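Local coordinates for hypothetical shikimate 5-dehydrogenase-like protein HI0607 (Haemophilus influenzae, PDB 1NPY) that oxidises shikimate to 3-dehydroshikimate with NADP(+) in vitro, though so weakly that shikimate may not be its biological substrate, at residues Lys121-Ser127 and Lys145-Ala150; Ala176-Val182 and Ala206-Val212; Tyr104-Val108 and Ala133-Ala137; Lys113-Asn117 and Lys230-Ser234. All blocks are in the same frame, centred on the assembly; numbering follows the deposited sequence.

Interaction 1. Residues Lys121-Ser127 and Lys145-Ala150; sequences KVIVHGS and KLKIYA
V122 to G126 pair with K145 to Y149 in parallel, and the axes of strands 122-125 and 146-149 approach to 4.7 Å. Five backbone hydrogen bonds form the ladder, from V122 N to K145 O (2.8 Å) through to G126 N to Y149 O (2.9 Å); CA-H...O contacts such as L146 CA to V122 O (3.2 Å) run between them. The aromatic contact is an offset stack of H125 and Y149, their planes 25° apart. Both side chains leave with CG anti to the backbone N (chi1 -170° and 171°), a shared torsion that sends the rings out side by side, and Y149 CE2 lies over the centre of one imidazole face, 3.5 Å from NE2 of H125. A hydrogen bond from H125 ND1 to the carbonyl of A197 fixes the rotation of that imidazole. Apolar contacts line the other face of the sheet, where V122 CG1 meets L146 CD1 at 3.7 Å. G126 and S127, probably NADP(+)-binding residues, open the glycine-rich turn of a Rossmann-type beta-alpha-beta unit. Helix 131-140 of that unit covers V124, L146 and I148, while strand 178-181 pairs with the far edge of strand 122-125.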
loop_
_atom_site.group_PDB
_atom_site.type_symbol
_atom_site.label_atom_id
_atom_site.label_comp_id
_atom_site.label_asym_id
_atom_site.label_seq_id
_atom_site.Cartn_x
_atom_site.Cartn_y
_atom_site.Cartn_z
ATOM N N LYS A 121 -18.064 9.435 -8.736
ATOM C CA LYS A 121 -17.222 9.167 -9.891
ATOM C C LYS A 121 -15.750 9.272 -9.487
ATOM O O LYS A 121 -15.345 10.252 -8.843
ATOM C CB LYS A 121 -17.525 10.151 -11.013
ATOM C CG LYS A 121 -18.854 9.910 -11.733
ATOM C CD LYS A 121 -19.286 11.116 -12.555
ATOM C CE LYS A 121 -18.277 11.433 -13.637
ATOM N NZ LYS A 121 -18.748 12.414 -14.662
ATOM N N VAL A 122 -15.005 8.207 -9.770
ATOM C CA VAL A 122 -13.579 8.118 -9.435
ATOM C C VAL A 122 -12.730 8.154 -10.710
ATOM O O VAL A 122 -13.074 7.523 -11.696
ATOM C CB VAL A 122 -13.274 6.793 -8.711
ATOM C CG1 VAL A 122 -11.808 6.727 -8.274
ATOM C CG2 VAL A 122 -14.195 6.670 -7.499
ATOM N N ILE A 123 -11.612 8.881 -10.694
ATOM C CA ILE A 123 -10.567 8.733 -11.701
ATOM C C ILE A 123 -9.252 8.394 -11.030
ATOM O O ILE A 123 -8.833 9.088 -10.104
ATOM C CB ILE A 123 -10.421 9.996 -12.586
ATOM C CG1 ILE A 123 -11.700 10.236 -13.385
ATOM C CG2 ILE A 123 -9.196 9.868 -13.500
ATOM C CD1 ILE A 123 -11.550 11.465 -14.301
ATOM N N VAL A 124 -8.649 7.285 -11.451
ATOM C CA VAL A 124 -7.318 6.872 -11.036
ATOM C C VAL A 124 -6.303 7.251 -12.120
ATOM O O VAL A 124 -6.442 6.837 -13.272
ATOM C CB VAL A 124 -7.254 5.349 -10.780
ATOM C CG1 VAL A 124 -5.846 4.928 -10.442
ATOM C CG2 VAL A 124 -8.201 4.917 -9.654
ATOM N N HIS A 125 -5.324 8.087 -11.782
ATOM C CA HIS A 125 -4.232 8.422 -12.678
ATOM C C HIS A 125 -3.083 7.470 -12.380
ATOM O O HIS A 125 -2.445 7.532 -11.334
ATOM C CB HIS A 125 -3.813 9.882 -12.481
ATOM C CG HIS A 125 -2.859 10.402 -13.511
ATOM N ND1 HIS A 125 -2.385 11.697 -13.483
ATOM C CD2 HIS A 125 -2.366 9.849 -14.642
ATOM C CE1 HIS A 125 -1.610 11.907 -14.534
ATOM N NE2 HIS A 125 -1.573 10.795 -15.249
ATOM N N GLY A 126 -2.808 6.589 -13.333
ATOM C CA GLY A 126 -1.680 5.681 -13.271
ATOM C C GLY A 126 -2.110 4.246 -13.513
ATOM O O GLY A 126 -3.287 3.918 -13.425
ATOM N N SER A 127 -1.151 3.396 -13.867
ATOM C CA SER A 127 -1.454 2.010 -14.215
ATOM C C SER A 127 -0.490 1.049 -13.552
ATOM O O SER A 127 -0.562 -0.147 -13.817
ATOM C CB SER A 127 -1.470 1.800 -15.733
ATOM O OG SER A 127 -0.176 2.000 -16.280
ATOM N N LYS A 145 -18.366 3.482 -10.728
ATOM C CA LYS A 145 -18.072 4.560 -11.658
ATOM C C LYS A 145 -16.622 4.983 -11.480
ATOM O O LYS A 145 -16.335 5.878 -10.689
ATOM C CB LYS A 145 -19.032 5.720 -11.459
ATOM C CG LYS A 145 -20.437 5.267 -11.830
ATOM C CD LYS A 145 -21.425 6.366 -12.165
ATOM C CE LYS A 145 -22.843 5.804 -12.094
ATOM N NZ LYS A 145 -22.896 4.300 -12.140
ATOM N N LEU A 146 -15.739 4.300 -12.195
ATOM C CA LEU A 146 -14.301 4.541 -12.097
ATOM C C LEU A 146 -13.649 4.471 -13.468
ATOM O O LEU A 146 -13.978 3.627 -14.305
ATOM C CB LEU A 146 -13.659 3.547 -11.118
ATOM C CG LEU A 146 -12.184 3.746 -10.758
ATOM C CD1 LEU A 146 -11.931 3.193 -9.357
ATOM C CD2 LEU A 146 -11.193 3.122 -11.733
ATOM N N LYS A 147 -12.746 5.407 -13.731
ATOM C CA LYS A 147 -12.026 5.420 -14.995
ATOM C C LYS A 147 -10.538 5.418 -14.661
ATOM O O LYS A 147 -10.114 6.069 -13.703
ATOM C CB LYS A 147 -12.408 6.646 -15.825
ATOM C CG LYS A 147 -13.881 6.714 -16.161
ATOM C CD LYS A 147 -14.224 7.996 -16.906
ATOM C CE LYS A 147 -15.720 8.225 -17.005
ATOM N NZ LYS A 147 -16.053 9.579 -17.543
ATOM N N ILE A 148 -9.758 4.719 -15.477
ATOM C CA ILE A 148 -8.312 4.668 -15.326
ATOM C C ILE A 148 -7.747 5.567 -16.410
ATOM O O ILE A 148 -7.997 5.342 -17.594
ATOM C CB ILE A 148 -7.788 3.222 -15.430
ATOM C CG1 ILE A 148 -8.141 2.440 -14.156
ATOM C CG2 ILE A 148 -6.254 3.233 -15.527
ATOM C CD1 ILE A 148 -9.233 1.429 -14.296
ATOM N N TYR A 149 -7.073 6.628 -15.975
ATOM C CA TYR A 149 -6.347 7.561 -16.820
ATOM C C TYR A 149 -4.858 7.257 -16.772
ATOM O O TYR A 149 -4.225 7.355 -15.727
ATOM C CB TYR A 149 -6.607 8.973 -16.270
ATOM C CG TYR A 149 -5.788 10.096 -16.866
ATOM C CD1 TYR A 149 -5.535 10.160 -18.226
ATOM C CD2 TYR A 149 -5.298 11.113 -16.048
ATOM C CE1 TYR A 149 -4.781 11.202 -18.762
ATOM C CE2 TYR A 149 -4.546 12.152 -16.570
ATOM C CZ TYR A 149 -4.292 12.188 -17.919
ATOM O OH TYR A 149 -3.566 13.225 -18.451
ATOM N N ALA A 150 -4.264 6.841 -17.882
ATOM C CA ALA A 150 -2.870 6.440 -17.801
ATOM C C ALA A 150 -2.213 6.563 -19.159
ATOM O O ALA A 150 -2.873 6.422 -20.178
ATOM C CB ALA A 150 -2.728 5.010 -17.319
#

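Interaction 2. Residues Ala176-Val182 and Ala206-Val212; sequences ADILVNV and ASVAFDV
A206 sets its CB against L179 CD1 at 3.7 Å, just before the parallel pairing of strands 178-181 and 208-211 begins. D177 O then accepts two amides, S207 N (2.8 Å) and V208 N (3.0 Å). V208 packs beside I178, its CB 4.0 Å from I178 CG1, and its carbonyl takes the amide of L179. With A209, which turns toward helix 220-227, the chain is in a further beta-alpha-beta unit of the Rossmann-type domain, with helix 200-205 in its crossover. F210 N bonds to L179 O at 2.8 Å; the phenyl ring lies alongside V180, with CG1 of that valine over one of its faces. D211 and N181 reach out together on the opposite face of the sheet. With CG of N181 anti to its N (chi1 176°), the amide runs out alongside D211 and ND2 donates to D211 OD1 at 2.8 Å, 169° at the hydrogen. That oxygen is approached from above the carboxylate plane, 37° out of it. T219 holds OD2 of D211, and T183 bonds to OD1 of N181. V212 closes the ladder through N181 O, its CG2 3.8 Å from V182 CG1 and its side chain against M130, a likely NADP(+)-binding residue.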
loop_
_atom_site.group_PDB
_atom_site.type_symbol
_atom_site.label_atom_id
_atom_site.label_comp_id
_atom_site.label_asym_id
_atom_site.label_seq_id
_atom_site.Cartn_x
_atom_site.Cartn_y
_atom_site.Cartn_z
ATOM N N ALA A 176 -15.139 14.307 -12.237
ATOM C CA ALA A 176 -14.972 13.259 -11.238
ATOM C C ALA A 176 -14.987 13.853 -9.827
ATOM O O ALA A 176 -14.596 14.999 -9.613
ATOM C CB ALA A 176 -13.689 12.504 -11.494
ATOM N N ASP A 177 -15.480 13.074 -8.869
ATOM C CA ASP A 177 -15.563 13.487 -7.477
ATOM C C ASP A 177 -14.351 13.121 -6.643
ATOM O O ASP A 177 -14.016 13.803 -5.678
ATOM C CB ASP A 177 -16.792 12.817 -6.873
ATOM C CG ASP A 177 -18.023 13.140 -7.667
ATOM O OD1 ASP A 177 -18.283 14.354 -7.783
ATOM O OD2 ASP A 177 -18.734 12.281 -8.223
ATOM N N ILE A 178 -13.730 11.999 -6.990
ATOM C CA ILE A 178 -12.602 11.431 -6.275
ATOM C C ILE A 178 -11.456 11.269 -7.269
ATOM O O ILE A 178 -11.547 10.509 -8.238
ATOM C CB ILE A 178 -12.963 10.085 -5.614
ATOM C CG1 ILE A 178 -14.100 10.267 -4.598
ATOM C CG2 ILE A 178 -11.781 9.478 -4.907
ATOM C CD1 ILE A 178 -14.702 8.950 -4.067
ATOM N N LEU A 179 -10.365 11.982 -7.008
ATOM C CA LEU A 179 -9.159 11.891 -7.819
ATOM C C LEU A 179 -8.067 11.143 -7.073
ATOM O O LEU A 179 -7.728 11.495 -5.944
ATOM C CB LEU A 179 -8.640 13.285 -8.160
ATOM C CG LEU A 179 -9.732 14.200 -8.714
ATOM C CD1 LEU A 179 -9.097 15.565 -8.952
ATOM C CD2 LEU A 179 -10.287 13.676 -10.025
ATOM N N VAL A 180 -7.560 10.074 -7.675
ATOM C CA VAL A 180 -6.531 9.274 -7.028
ATOM C C VAL A 180 -5.277 9.288 -7.893
ATOM O O VAL A 180 -5.312 8.940 -9.075
ATOM C CB VAL A 180 -6.951 7.794 -6.807
ATOM C CG1 VAL A 180 -5.974 7.086 -5.914
ATOM C CG2 VAL A 180 -8.365 7.660 -6.296
ATOM N N ASN A 181 -4.145 9.632 -7.288
ATOM C CA ASN A 181 -2.878 9.587 -7.995
ATOM C C ASN A 181 -2.108 8.336 -7.561
ATOM O O ASN A 181 -1.840 8.148 -6.359
ATOM C CB ASN A 181 -1.995 10.797 -7.704
ATOM C CG ASN A 181 -0.635 10.667 -8.380
ATOM O OD1 ASN A 181 -0.580 10.421 -9.581
ATOM N ND2 ASN A 181 0.440 10.822 -7.637
ATOM N N VAL A 182 -1.784 7.510 -8.554
ATOM C CA VAL A 182 -0.921 6.350 -8.391
ATOM C C VAL A 182 0.276 6.383 -9.360
ATOM O O VAL A 182 0.898 5.360 -9.669
ATOM C CB VAL A 182 -1.672 5.006 -8.530
ATOM C CG1 VAL A 182 -2.704 4.858 -7.434
ATOM C CG2 VAL A 182 -2.307 4.796 -9.913
ATOM N N ALA A 206 -13.581 18.520 -7.938
ATOM C CA ALA A 206 -13.629 17.260 -7.215
ATOM C C ALA A 206 -13.940 17.557 -5.755
ATOM O O ALA A 206 -13.948 18.720 -5.346
ATOM C CB ALA A 206 -12.280 16.542 -7.387
ATOM N N SER A 207 -14.216 16.518 -4.973
ATOM C CA SER A 207 -14.427 16.654 -3.533
ATOM C C SER A 207 -13.315 15.996 -2.716
ATOM O O SER A 207 -13.118 16.352 -1.555
ATOM C CB SER A 207 -15.831 16.181 -3.149
ATOM O OG SER A 207 -15.986 14.818 -3.463
ATOM N N VAL A 208 -12.594 15.049 -3.311
ATOM C CA VAL A 208 -11.599 14.247 -2.594
ATOM C C VAL A 208 -10.325 14.061 -3.429
ATOM O O VAL A 208 -10.427 13.699 -4.599
ATOM C CB VAL A 208 -12.101 12.821 -2.275
ATOM C CG1 VAL A 208 -11.047 12.078 -1.503
ATOM C CG2 VAL A 208 -13.391 12.850 -1.451
ATOM N N ALA A 209 -9.169 14.336 -2.820
ATOM C CA ALA A 209 -7.867 14.138 -3.457
ATOM C C ALA A 209 -7.073 13.089 -2.685
ATOM O O ALA A 209 -6.779 13.306 -1.516
ATOM C CB ALA A 209 -7.100 15.452 -3.501
ATOM N N PHE A 210 -6.793 11.942 -3.301
ATOM C CA PHE A 210 -6.126 10.809 -2.668
ATOM C C PHE A 210 -4.826 10.557 -3.431
ATOM O O PHE A 210 -4.830 10.232 -4.624
ATOM C CB PHE A 210 -7.082 9.622 -2.697
ATOM C CG PHE A 210 -6.601 8.335 -2.050
ATOM C CD1 PHE A 210 -7.452 7.242 -2.092
ATOM C CD2 PHE A 210 -5.376 8.196 -1.437
ATOM C CE1 PHE A 210 -7.076 6.031 -1.526
ATOM C CE2 PHE A 210 -4.992 6.999 -0.875
ATOM C CZ PHE A 210 -5.842 5.910 -0.927
ATOM N N ASP A 211 -3.709 10.867 -2.792
ATOM C CA ASP A 211 -2.410 10.747 -3.452
ATOM C C ASP A 211 -1.698 9.626 -2.720
ATOM O O ASP A 211 -1.389 9.731 -1.529
ATOM C CB ASP A 211 -1.606 12.038 -3.334
ATOM C CG ASP A 211 -0.468 12.136 -4.329
ATOM O OD1 ASP A 211 -0.033 11.103 -4.892
ATOM O OD2 ASP A 211 0.049 13.248 -4.591
ATOM N N VAL A 212 -1.339 8.593 -3.467
ATOM C CA VAL A 212 -0.592 7.486 -2.896
ATOM C C VAL A 212 0.887 7.814 -2.712
ATOM O O VAL A 212 1.594 7.168 -1.944
ATOM C CB VAL A 212 -0.831 6.203 -3.707
ATOM C CG1 VAL A 212 -0.121 5.032 -3.076
ATOM C CG2 VAL A 212 -2.315 5.876 -3.767
#

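Interaction 3. Residues Tyr104-Val108 and Ala133-Ala137; sequences YIAIV and AVVAA
Y104 swings its CG anti to the backbone N (chi1 170°), which carries the phenol across to the A136-A137 turn of the other helix. I107, with CG1 anti to the carbonyl carbon and CG2 anti to the backbone N (chi1 -67°), sends its two branches to different residues of that helix. Here helix 102-113 packs against helix 131-140, the helix that follows the glycine-rich turn of the Rossmann-type domain. The segment axes cross at -50° and approach to 8.7 Å, a closeness that the three alanines A133, A136 and A137 allow by offering only methyl groups.

No hydrogen bond links the segments; the contact is apolar. The CD1 branch of I107 fits between A133 and V134, 3.8 Å from A133 CB and 3.7 Å from V134 CG2, while CG2 reaches A137 CB at 3.6 Å. From the next residue, V108, CG2 comes to the same methyl, also at 3.6 Å, so A137 CB is held between two branched side chains. V108 CG2 also lies over one face of the Y104 ring, toward its rim, and so buttresses the ring from within its own helix.

D103, probably a substrate-binding residue, directly precedes Y104, and M130, probably an NADP(+)-binding one, lies close to I107. The outer end of Y104 is fixed by a hydrogen bond between its OH and ND2 of N140, farther along helix 131-140. On the ring's inner side CE1 is 3.6 Å from A137 N, and A136 O lies at the ring edge, in its plane.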
loop_
_atom_site.group_PDB
_atom_site.type_symbol
_atom_site.label_atom_id
_atom_site.label_comp_id
_atom_site.label_asym_id
_atom_site.label_seq_id
_atom_site.Cartn_x
_atom_site.Cartn_y
_atom_site.Cartn_z
ATOM N N TYR A 104 -3.720 -3.547 -0.361
ATOM C CA TYR A 104 -5.130 -3.686 -0.679
ATOM C C TYR A 104 -5.998 -3.475 0.568
ATOM O O TYR A 104 -6.960 -2.703 0.546
ATOM C CB TYR A 104 -5.368 -5.054 -1.339
ATOM C CG TYR A 104 -6.828 -5.399 -1.495
ATOM C CD1 TYR A 104 -7.549 -4.967 -2.608
ATOM C CD2 TYR A 104 -7.513 -6.094 -0.494
ATOM C CE1 TYR A 104 -8.910 -5.217 -2.709
ATOM C CE2 TYR A 104 -8.862 -6.366 -0.614
ATOM C CZ TYR A 104 -9.550 -5.937 -1.726
ATOM O OH TYR A 104 -10.905 -6.205 -1.805
ATOM N N ILE A 105 -5.669 -4.158 1.663
ATOM C CA ILE A 105 -6.437 -4.017 2.900
ATOM C C ILE A 105 -6.452 -2.558 3.345
ATOM O O ILE A 105 -7.502 -2.046 3.738
ATOM C CB ILE A 105 -5.935 -4.974 3.993
ATOM C CG1 ILE A 105 -6.080 -6.431 3.552
ATOM C CG2 ILE A 105 -6.695 -4.819 5.306
ATOM C CD1 ILE A 105 -5.355 -7.404 4.435
ATOM N N ALA A 106 -5.297 -1.901 3.336
ATOM C CA ALA A 106 -5.206 -0.503 3.766
ATOM C C ALA A 106 -6.091 0.412 2.934
ATOM O O ALA A 106 -6.730 1.315 3.485
ATOM C CB ALA A 106 -3.752 -0.003 3.742
ATOM N N ILE A 107 -6.166 0.169 1.630
ATOM C CA ILE A 107 -6.904 1.076 0.760
ATOM C C ILE A 107 -8.403 0.898 1.026
ATOM O O ILE A 107 -9.136 1.874 1.186
ATOM C CB ILE A 107 -6.552 0.952 -0.729
ATOM C CG1 ILE A 107 -5.108 1.411 -0.970
ATOM C CG2 ILE A 107 -7.495 1.888 -1.489
ATOM C CD1 ILE A 107 -4.416 0.655 -2.049
ATOM N N VAL A 108 -8.826 -0.353 1.172
ATOM C CA VAL A 108 -10.212 -0.661 1.540
ATOM C C VAL A 108 -10.567 0.009 2.870
ATOM O O VAL A 108 -11.645 0.598 3.008
ATOM C CB VAL A 108 -10.428 -2.181 1.659
ATOM C CG1 VAL A 108 -11.808 -2.491 2.285
ATOM C CG2 VAL A 108 -10.296 -2.882 0.317
ATOM N N ALA A 133 -4.021 -2.386 -6.711
ATOM C CA ALA A 133 -4.564 -2.412 -5.356
ATOM C C ALA A 133 -5.644 -1.352 -5.170
ATOM O O ALA A 133 -6.709 -1.648 -4.657
ATOM C CB ALA A 133 -3.474 -2.182 -4.332
ATOM N N VAL A 134 -5.409 -0.143 -5.661
ATOM C CA VAL A 134 -6.412 0.916 -5.613
ATOM C C VAL A 134 -7.691 0.558 -6.383
ATOM O O VAL A 134 -8.799 0.647 -5.836
ATOM C CB VAL A 134 -5.783 2.244 -6.100
ATOM C CG1 VAL A 134 -6.896 3.248 -6.353
ATOM C CG2 VAL A 134 -4.734 2.720 -5.068
ATOM N N VAL A 135 -7.541 0.154 -7.642
ATOM C CA VAL A 135 -8.674 -0.158 -8.496
ATOM C C VAL A 135 -9.492 -1.297 -7.893
ATOM O O VAL A 135 -10.729 -1.246 -7.863
ATOM C CB VAL A 135 -8.235 -0.447 -9.934
ATOM C CG1 VAL A 135 -9.410 -0.921 -10.793
ATOM C CG2 VAL A 135 -7.627 0.805 -10.527
ATOM N N ALA A 136 -8.802 -2.325 -7.406
ATOM C CA ALA A 136 -9.494 -3.475 -6.827
ATOM C C ALA A 136 -10.209 -3.144 -5.532
ATOM O O ALA A 136 -11.290 -3.674 -5.236
ATOM C CB ALA A 136 -8.500 -4.620 -6.603
ATOM N N ALA A 137 -9.579 -2.290 -4.734
ATOM C CA ALA A 137 -10.180 -1.857 -3.482
ATOM C C ALA A 137 -11.460 -1.072 -3.723
ATOM O O ALA A 137 -12.463 -1.260 -3.022
ATOM C CB ALA A 137 -9.193 -1.080 -2.625
#

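Interaction 4. Residues Lys113-Asn117 and Lys230-Ser234; sequences KYHLN and KQTIS
Y114 lays its ring over I233, with CG1 of the isoleucine 3.8 Å from the ring centroid and only 6° off the normal, a CH-pi contact through the face. The tyrosine directs CG away from its carbonyl carbon (chi1 -79°), and its second torsion turns the ring broadside to the strand. In I233, chi1 of -50° and an extended chain beyond it run CG1 and CD1 along beneath the ring, the two side chains sliding past each other in opposite directions; CD1 ends 3.7 Å from CD2 of Y114.

Q231 comes in on the same side of the ring plane as I233, but at the CB end of the tyrosine. Extended beyond CG, its chain crosses Y114 obliquely and brings NE2 to 3.5 Å from Y114 CB, with the amide inclined to the ring. The same NE2 sits 3.3 Å from L116 CD2, so the amide end rests against both the tyrosine and the leucine, by contact alone, no hydrogen bond joining the segments. L116 CD1 approaches I233 CD1 more loosely, at 4.4 Å.

The backbone turn that presents these groups is a Schellman motif: H115, with positive phi, is its C-prime residue, and it closes helix 102-113. Strand 231-233 is an outermost strand of the parallel sheet and pairs with strand 208-211, whose V208 touches both L116 and Q231. Helix 220-227 covers T232 on the opposite side of this strand, and S234 caps helix 235-251.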
loop_
_atom_site.group_PDB
_atom_site.type_symbol
_atom_site.label_atom_id
_atom_site.label_comp_id
_atom_site.label_asym_id
_atom_site.label_seq_id
_atom_site.Cartn_x
_atom_site.Cartn_y
_atom_site.Cartn_z
ATOM N N LYS A 113 -12.841 4.522 6.165
ATOM C CA LYS A 113 -12.539 5.530 7.171
ATOM C C LYS A 113 -13.000 6.926 6.776
ATOM O O LYS A 113 -13.578 7.658 7.573
ATOM C CB LYS A 113 -11.041 5.565 7.451
ATOM C CG LYS A 113 -10.693 6.606 8.486
ATOM C CD LYS A 113 -9.243 6.498 8.924
ATOM C CE LYS A 113 -8.868 7.711 9.761
ATOM N NZ LYS A 113 -7.630 7.376 10.515
ATOM N N TYR A 114 -12.772 7.283 5.525
ATOM C CA TYR A 114 -13.133 8.592 4.994
ATOM C C TYR A 114 -14.573 8.637 4.460
ATOM O O TYR A 114 -15.004 9.636 3.871
ATOM C CB TYR A 114 -12.105 8.996 3.936
ATOM C CG TYR A 114 -10.815 9.522 4.530
ATOM C CD1 TYR A 114 -10.703 10.860 4.880
ATOM C CD2 TYR A 114 -9.760 8.667 4.821
ATOM C CE1 TYR A 114 -9.553 11.354 5.454
ATOM C CE2 TYR A 114 -8.615 9.138 5.405
ATOM C CZ TYR A 114 -8.516 10.487 5.707
ATOM O OH TYR A 114 -7.383 10.989 6.292
ATOM N N HIS A 115 -15.320 7.558 4.658
ATOM C CA HIS A 115 -16.715 7.455 4.220
ATOM C C HIS A 115 -16.893 7.873 2.767
ATOM O O HIS A 115 -17.774 8.669 2.409
ATOM C CB HIS A 115 -17.607 8.289 5.130
ATOM C CG HIS A 115 -17.414 8.005 6.583
ATOM N ND1 HIS A 115 -17.703 6.780 7.146
ATOM C CD2 HIS A 115 -17.000 8.803 7.596
ATOM C CE1 HIS A 115 -17.458 6.830 8.443
ATOM N NE2 HIS A 115 -17.029 8.043 8.740
ATOM N N LEU A 116 -16.031 7.356 1.899
ATOM C CA LEU A 116 -16.142 7.730 0.497
ATOM C C LEU A 116 -17.430 7.105 -0.017
ATOM O O LEU A 116 -17.769 5.985 0.346
ATOM C CB LEU A 116 -14.957 7.224 -0.332
ATOM C CG LEU A 116 -13.628 7.777 0.186
ATOM C CD1 LEU A 116 -12.511 7.460 -0.781
ATOM C CD2 LEU A 116 -13.657 9.295 0.428
ATOM N N ASN A 117 -18.104 7.849 -0.884
ATOM C CA ASN A 117 -19.443 7.553 -1.396
ATOM C C ASN A 117 -19.325 6.663 -2.631
ATOM O O ASN A 117 -18.810 7.116 -3.663
ATOM C CB ASN A 117 -20.018 8.915 -1.791
ATOM C CG ASN A 117 -21.423 8.849 -2.355
ATOM O OD1 ASN A 117 -22.009 9.896 -2.653
ATOM N ND2 ASN A 117 -21.971 7.652 -2.482
ATOM N N LYS A 230 -10.598 20.866 -0.086
ATOM C CA LYS A 230 -11.082 19.541 -0.445
ATOM C C LYS A 230 -10.601 18.546 0.621
ATOM O O LYS A 230 -9.671 18.841 1.366
ATOM C CB LYS A 230 -10.527 19.151 -1.818
ATOM C CG LYS A 230 -10.742 20.150 -2.940
ATOM C CD LYS A 230 -12.210 20.518 -3.060
ATOM C CE LYS A 230 -12.585 21.289 -4.302
ATOM N NZ LYS A 230 -14.071 21.380 -4.452
ATOM N N GLN A 231 -11.237 17.386 0.707
ATOM C CA GLN A 231 -10.785 16.307 1.569
ATOM C C GLN A 231 -9.533 15.702 0.953
ATOM O O GLN A 231 -9.484 15.555 -0.266
ATOM C CB GLN A 231 -11.878 15.252 1.657
ATOM C CG GLN A 231 -11.549 14.072 2.540
ATOM C CD GLN A 231 -12.732 13.137 2.687
ATOM O OE1 GLN A 231 -13.718 13.478 3.338
ATOM N NE2 GLN A 231 -12.642 11.962 2.082
ATOM N N THR A 232 -8.516 15.432 1.757
ATOM C CA THR A 232 -7.319 14.752 1.271
ATOM C C THR A 232 -6.948 13.502 2.059
ATOM O O THR A 232 -7.169 13.416 3.267
ATOM C CB THR A 232 -6.093 15.654 1.276
ATOM O OG1 THR A 232 -5.772 16.068 2.608
ATOM C CG2 THR A 232 -6.291 16.912 0.488
ATOM N N ILE A 233 -6.409 12.538 1.324
ATOM C CA ILE A 233 -5.848 11.287 1.835
ATOM C C ILE A 233 -4.437 11.170 1.273
ATOM O O ILE A 233 -4.275 11.271 0.064
ATOM C CB ILE A 233 -6.691 10.077 1.391
ATOM C CG1 ILE A 233 -8.160 10.335 1.711
ATOM C CG2 ILE A 233 -6.231 8.778 2.102
ATOM C CD1 ILE A 233 -9.048 9.217 1.274
ATOM N N SER A 234 -3.433 10.997 2.129
ATOM C CA SER A 234 -2.036 11.090 1.724
ATOM C C SER A 234 -1.427 9.702 1.738
ATOM O O SER A 234 -1.945 8.817 2.409
ATOM C CB SER A 234 -1.309 12.004 2.717
ATOM O OG SER A 234 0.038 11.590 2.830
#

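Interactions 1, 2 and 4 all reach the parallel Rossmann-type sheet. Strands 122-125 and 178-181 are neighbours, joining interactions 1 and 2, whose centres lie about 9 Å apart; strands 208-211 and 231-233 join interactions 2 and 4 at the same spacing. Interaction 3, about 14 Å from the centre of each of the others, lays helix 131-140 against helix 102-113, with V134 packing on V124, V180 and V182 of the sheet. Along the chain, interaction 3 crosses interactions 1 and 4, while interactions 1 and 2 follow in series inside the loop closed by interaction 4. Helix 102-113 thus packs beside residues that probably bind substrate and NADP(+), and the loop after it meets the edge strand.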